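Long-range contact in odorant binding protein (AGAP010409-PA) (Anopheles gambiae, PDB 3L4A), which probably binds odorants or similar small hydrophobic molecules, as a secreted member of the PBP/GOBP family of insect odorant-binding proteins: residues F77-L90 with A100-E112. Residues are numbered along the deposited sequence; the frame is centred on the assembly and turned at random.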
loop_
_atom_site.group_PDB
_atom_site.type_symbol
_atom_site.label_atom_id
_atom_site.label_comp_id
_atom_site.label_asym_id
_atom_site.label_seq_id
_atom_site.Cartn_x
_atom_site.Cartn_y
_atom_site.Cartn_z
ATOM N N PHE A 77 -6.280 7.582 -13.723
ATOM C CA PHE A 77 -5.827 7.016 -12.448
ATOM C C PHE A 77 -4.674 6.046 -12.706
ATOM O O PHE A 77 -3.630 6.089 -12.044
ATOM C CB PHE A 77 -6.997 6.304 -11.757
ATOM C CG PHE A 77 -6.622 5.547 -10.510
ATOM C CD1 PHE A 77 -6.210 4.221 -10.578
ATOM C CD2 PHE A 77 -6.716 6.151 -9.263
ATOM C CE1 PHE A 77 -5.881 3.516 -9.425
ATOM C CE2 PHE A 77 -6.391 5.449 -8.116
ATOM C CZ PHE A 77 -5.973 4.137 -8.196
ATOM N N VAL A 78 -4.846 5.170 -13.687
ATOM C CA VAL A 78 -3.808 4.226 -14.032
ATOM C C VAL A 78 -2.553 4.967 -14.511
ATOM O O VAL A 78 -1.447 4.688 -14.058
ATOM C CB VAL A 78 -4.286 3.242 -15.111
ATOM C CG1 VAL A 78 -3.156 2.332 -15.529
ATOM C CG2 VAL A 78 -5.495 2.440 -14.594
ATOM N N ALA A 79 -2.727 5.916 -15.429
ATOM C CA ALA A 79 -1.596 6.654 -15.981
ATOM C C ALA A 79 -0.830 7.418 -14.911
ATOM O O ALA A 79 0.398 7.394 -14.875
ATOM C CB ALA A 79 -2.084 7.626 -17.039
ATOM N N LYS A 80 -1.568 8.114 -14.059
ATOM C CA LYS A 80 -0.945 8.952 -13.052
ATOM C C LYS A 80 -0.123 8.104 -12.091
ATOM O O LYS A 80 1.017 8.446 -11.768
ATOM C CB LYS A 80 -1.986 9.806 -12.333
ATOM C CG LYS A 80 -2.813 9.115 -11.296
ATOM C CD LYS A 80 -3.923 10.057 -10.815
ATOM C CE LYS A 80 -3.364 11.396 -10.318
ATOM N NZ LYS A 80 -4.428 12.240 -9.659
ATOM N N HIS A 81 -0.668 6.967 -11.678
ATOM C CA HIS A 81 0.064 6.135 -10.726
ATOM C C HIS A 81 1.195 5.335 -11.344
ATOM O O HIS A 81 2.242 5.165 -10.725
ATOM C CB HIS A 81 -0.884 5.268 -9.908
ATOM C CG HIS A 81 -1.722 6.073 -8.979
ATOM N ND1 HIS A 81 -1.164 6.866 -7.997
ATOM C CD2 HIS A 81 -3.057 6.281 -8.922
ATOM C CE1 HIS A 81 -2.127 7.495 -7.349
ATOM N NE2 HIS A 81 -3.284 7.157 -7.888
ATOM N N ARG A 82 1.005 4.855 -12.567
ATOM C CA ARG A 82 2.113 4.219 -13.277
ATOM C C ARG A 82 3.307 5.173 -13.322
ATOM O O ARG A 82 4.427 4.785 -13.025
ATOM C CB ARG A 82 1.722 3.834 -14.702
ATOM C CG ARG A 82 0.903 2.570 -14.829
ATOM C CD ARG A 82 0.894 2.096 -16.278
ATOM N NE ARG A 82 -0.148 1.105 -16.534
ATOM C CZ ARG A 82 -0.034 -0.190 -16.265
ATOM N NH1 ARG A 82 -1.036 -1.018 -16.538
ATOM N NH2 ARG A 82 1.083 -0.660 -15.723
ATOM N N ALA A 83 3.057 6.436 -13.666
ATOM C CA ALA A 83 4.123 7.428 -13.748
ATOM C C ALA A 83 4.757 7.736 -12.383
ATOM O O ALA A 83 5.987 7.839 -12.267
ATOM C CB ALA A 83 3.602 8.706 -14.396
ATOM N N CYS A 84 3.924 7.876 -11.359
ATOM C CA CYS A 84 4.417 8.120 -10.012
ATOM C C CYS A 84 5.335 6.984 -9.576
ATOM O O CYS A 84 6.429 7.219 -9.073
ATOM C CB CYS A 84 3.244 8.265 -9.048
ATOM S SG CYS A 84 3.725 8.615 -7.348
ATOM N N LEU A 85 4.887 5.749 -9.775
ATOM C CA LEU A 85 5.663 4.585 -9.358
ATOM C C LEU A 85 6.962 4.474 -10.141
ATOM O O LEU A 85 8.006 4.158 -9.578
ATOM C CB LEU A 85 4.820 3.309 -9.506
ATOM C CG LEU A 85 3.623 3.296 -8.556
ATOM C CD1 LEU A 85 2.564 2.284 -8.965
ATOM C CD2 LEU A 85 4.111 3.023 -7.129
ATOM N N GLU A 86 6.908 4.734 -11.440
ATOM C CA GLU A 86 8.117 4.693 -12.248
ATOM C C GLU A 86 9.127 5.713 -11.728
ATOM O O GLU A 86 10.333 5.434 -11.674
ATOM C CB GLU A 86 7.791 4.938 -13.727
ATOM C CG GLU A 86 7.042 3.795 -14.403
ATOM C CD GLU A 86 7.881 2.534 -14.530
ATOM O OE1 GLU A 86 9.126 2.640 -14.509
ATOM O OE2 GLU A 86 7.295 1.437 -14.652
ATOM N N ALA A 87 8.635 6.883 -11.328
ATOM C CA ALA A 87 9.507 7.954 -10.850
ATOM C C ALA A 87 10.198 7.607 -9.539
ATOM O O ALA A 87 11.199 8.223 -9.182
ATOM C CB ALA A 87 8.733 9.264 -10.713
ATOM N N LYS A 88 9.668 6.616 -8.830
ATOM C CA LYS A 88 10.244 6.195 -7.557
ATOM C C LYS A 88 11.352 5.153 -7.693
ATOM O O LYS A 88 11.967 4.769 -6.694
ATOM C CB LYS A 88 9.145 5.703 -6.625
ATOM C CG LYS A 88 8.313 6.844 -6.080
ATOM C CD LYS A 88 7.150 6.342 -5.272
ATOM C CE LYS A 88 6.564 7.474 -4.429
ATOM N NZ LYS A 88 7.445 7.825 -3.280
ATOM N N ASN A 89 11.602 4.708 -8.921
ATOM C CA ASN A 89 12.693 3.776 -9.206
ATOM C C ASN A 89 12.739 2.641 -8.194
ATOM O O ASN A 89 13.775 2.372 -7.570
ATOM C CB ASN A 89 14.030 4.512 -9.253
ATOM C CG ASN A 89 14.118 5.473 -10.420
ATOM O OD1 ASN A 89 14.790 5.199 -11.413
ATOM N ND2 ASN A 89 13.423 6.597 -10.314
ATOM N N LEU A 90 11.598 1.982 -8.053
ATOM C CA LEU A 90 11.398 0.968 -7.034
ATOM C C LEU A 90 12.384 -0.191 -7.112
ATOM O O LEU A 90 12.744 -0.762 -6.088
ATOM C CB LEU A 90 9.971 0.424 -7.095
ATOM C CG LEU A 90 8.826 1.410 -6.844
ATOM C CD1 LEU A 90 7.486 0.699 -6.984
ATOM C CD2 LEU A 90 8.967 2.036 -5.470
ATOM N N ALA A 100 8.057 -1.195 -0.724
ATOM C CA ALA A 100 6.601 -1.234 -0.674
ATOM C C ALA A 100 6.051 0.065 -0.109
ATOM O O ALA A 100 5.064 0.598 -0.609
ATOM C CB ALA A 100 6.113 -2.426 0.159
ATOM N N TYR A 101 6.680 0.578 0.945
ATOM C CA TYR A 101 6.202 1.809 1.554
ATOM C C TYR A 101 6.297 2.979 0.570
ATOM O O TYR A 101 5.348 3.759 0.424
ATOM C CB TYR A 101 6.994 2.100 2.827
ATOM C CG TYR A 101 6.467 3.271 3.622
ATOM C CD1 TYR A 101 7.027 4.533 3.483
ATOM C CD2 TYR A 101 5.423 3.113 4.526
ATOM C CE1 TYR A 101 6.546 5.610 4.211
ATOM C CE2 TYR A 101 4.931 4.189 5.259
ATOM C CZ TYR A 101 5.503 5.431 5.093
ATOM O OH TYR A 101 5.036 6.510 5.811
ATOM N N SER A 102 7.439 3.084 -0.108
ATOM C CA SER A 102 7.623 4.111 -1.126
ATOM C C SER A 102 6.567 3.994 -2.218
ATOM O O SER A 102 5.984 4.989 -2.641
ATOM C CB SER A 102 9.017 4.034 -1.742
ATOM O OG SER A 102 9.197 5.089 -2.673
ATOM N N ALA A 103 6.309 2.770 -2.668
ATOM C CA ALA A 103 5.306 2.548 -3.701
ATOM C C ALA A 103 3.954 3.081 -3.256
ATOM O O ALA A 103 3.295 3.828 -3.986
ATOM C CB ALA A 103 5.216 1.062 -4.034
ATOM N N PHE A 104 3.539 2.711 -2.049
ATOM C CA PHE A 104 2.225 3.116 -1.576
ATOM C C PHE A 104 2.090 4.619 -1.326
ATOM O O PHE A 104 0.983 5.153 -1.335
ATOM C CB PHE A 104 1.799 2.294 -0.361
ATOM C CG PHE A 104 1.188 0.963 -0.726
ATOM C CD1 PHE A 104 -0.101 0.898 -1.235
ATOM C CD2 PHE A 104 1.907 -0.217 -0.572
ATOM C CE1 PHE A 104 -0.670 -0.319 -1.581
ATOM C CE2 PHE A 104 1.343 -1.439 -0.907
ATOM C CZ PHE A 104 0.049 -1.488 -1.412
ATOM N N GLN A 105 3.204 5.317 -1.138
ATOM C CA GLN A 105 3.133 6.768 -1.021
ATOM C C GLN A 105 2.487 7.412 -2.254
ATOM O O GLN A 105 1.866 8.473 -2.152
ATOM C CB GLN A 105 4.512 7.373 -0.757
ATOM C CG GLN A 105 5.045 7.099 0.646
ATOM C CD GLN A 105 6.402 7.712 0.866
ATOM O OE1 GLN A 105 6.682 8.259 1.933
ATOM N NE2 GLN A 105 7.255 7.638 -0.149
ATOM N N CYS A 106 2.621 6.774 -3.411
ATOM C CA CYS A 106 1.982 7.295 -4.619
ATOM C C CYS A 106 0.471 7.371 -4.474
ATOM O O CYS A 106 -0.165 8.249 -5.056
ATOM C CB CYS A 106 2.329 6.432 -5.825
ATOM S SG CYS A 106 3.974 6.778 -6.468
ATOM N N LEU A 107 -0.096 6.470 -3.680
ATOM C CA LEU A 107 -1.552 6.380 -3.554
ATOM C C LEU A 107 -2.081 7.065 -2.293
ATOM O O LEU A 107 -3.267 6.967 -1.984
ATOM C CB LEU A 107 -2.029 4.924 -3.653
ATOM C CG LEU A 107 -2.047 4.323 -5.068
ATOM C CD1 LEU A 107 -0.658 3.906 -5.514
ATOM C CD2 LEU A 107 -3.001 3.141 -5.152
ATOM N N ARG A 108 -1.208 7.763 -1.571
ATOM C CA ARG A 108 -1.608 8.396 -0.313
ATOM C C ARG A 108 -2.792 9.345 -0.493
ATOM O O ARG A 108 -3.784 9.244 0.231
ATOM C CB ARG A 108 -0.422 9.133 0.324
ATOM C CG ARG A 108 -0.812 10.026 1.505
ATOM C CD ARG A 108 0.408 10.690 2.136
ATOM N NE ARG A 108 0.026 11.596 3.218
ATOM C CZ ARG A 108 0.776 12.608 3.644
ATOM N NH1 ARG A 108 1.951 12.847 3.076
ATOM N NH2 ARG A 108 0.352 13.384 4.635
ATOM N N GLU A 109 -2.684 10.266 -1.442
ATOM C CA GLU A 109 -3.737 11.257 -1.655
ATOM C C GLU A 109 -5.077 10.587 -1.969
ATOM O O GLU A 109 -6.122 11.045 -1.517
ATOM C CB GLU A 109 -3.354 12.248 -2.762
ATOM C CG GLU A 109 -2.231 13.210 -2.400
ATOM C CD GLU A 109 -0.850 12.653 -2.695
ATOM O OE1 GLU A 109 0.129 13.431 -2.617
ATOM O OE2 GLU A 109 -0.741 11.445 -3.010
ATOM N N ASP A 110 -5.045 9.503 -2.742
ATOM C CA ASP A 110 -6.265 8.799 -3.111
ATOM C C ASP A 110 -6.934 8.162 -1.900
ATOM O O ASP A 110 -8.152 8.257 -1.724
ATOM C CB ASP A 110 -5.957 7.724 -4.154
ATOM C CG ASP A 110 -5.239 8.279 -5.360
ATOM O OD1 ASP A 110 -5.898 8.490 -6.394
ATOM O OD2 ASP A 110 -4.019 8.526 -5.264
ATOM N N TYR A 111 -6.139 7.500 -1.071
ATOM C CA TYR A 111 -6.686 6.819 0.087
ATOM C C TYR A 111 -7.215 7.827 1.091
ATOM O O TYR A 111 -8.272 7.621 1.689
ATOM C CB TYR A 111 -5.650 5.878 0.714
ATOM C CG TYR A 111 -5.658 4.508 0.069
ATOM C CD1 TYR A 111 -6.620 3.573 0.416
ATOM C CD2 TYR A 111 -4.727 4.162 -0.902
ATOM C CE1 TYR A 111 -6.656 2.324 -0.170
ATOM C CE2 TYR A 111 -4.748 2.907 -1.503
ATOM C CZ TYR A 111 -5.720 1.995 -1.133
ATOM O OH TYR A 111 -5.764 0.739 -1.704
ATOM N N GLU A 112 -6.503 8.936 1.246
ATOM C CA GLU A 112 -6.940 9.957 2.193
ATOM C C GLU A 112 -8.242 10.608 1.732
ATOM O O GLU A 112 -9.123 10.872 2.545
ATOM C CB GLU A 112 -5.834 10.983 2.474
ATOM C CG GLU A 112 -4.628 10.338 3.143
ATOM C CD GLU A 112 -3.752 11.317 3.903
ATOM O OE1 GLU A 112 -4.153 12.489 4.062
ATOM O OE2 GLU A 112 -2.659 10.903 4.347
#
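Phe-77 meets Asp-110 at the rim of its ring: CE2 lies 3.5 Å from Asp-110 OD1, near the ring plane, and the carboxylate plane is nearly perpendicular to the ring plane. The ring's partner in its own helix is His-81, whose CD2 sits over the ring centre, while Trp-64 of helix 60-66 packs edge-to-face against it. His-81 is held on three sides. In the conformer described, one of two modelled for Leu-107, Leu-107 CG lies over one imidazole face in a CH-pi contact, 4.0 Å from the centroid and close to the ring normal, and Lys-80 CG covers the opposite face. At the rim, His-81 NE2 gives a weak but fairly straight hydrogen bond to Asp-110 OD1 (3.3 Å, 163°), an oxygen that also binds an ammonium ion, probably from the crystallisation liquor. A negative carboxylate here would tend to favour a protonated imidazole.

One turn on, Cys-84 is covalently joined to Cys-106, with SG to SG 2.1 Å and a torsion about the S-S bond of -90°. This disulfide, one of three in the chain alongside Cys-11 to Cys-44 and Cys-40 to Cys-97, belongs to the interlocked cystine framework characteristic of the helical PBP/GOBP fold; it ties helix 75-87 to the turn between helices 96-105 and 108-117. Beside it, Leu-85 CD2 reaches Ala-103 CB at 3.8 Å and is equally close to Cys-106 SG. The chain of Lys-88 runs alongside the Cys-106 sulfur, its CE 3.4 Å from SG. A bend at the last torsion (chi4 -73°) brings Lys-88 NZ to Ser-102 OG, a weak hydrogen bond that is doubtful because it rests on one of two serine conformers. Beyond the helix end, Leu-90 points its CB toward helix 96-105, and its CD1 branch rests 3.7 Å from Ala-103 CB, the methyl that Leu-85 also touches.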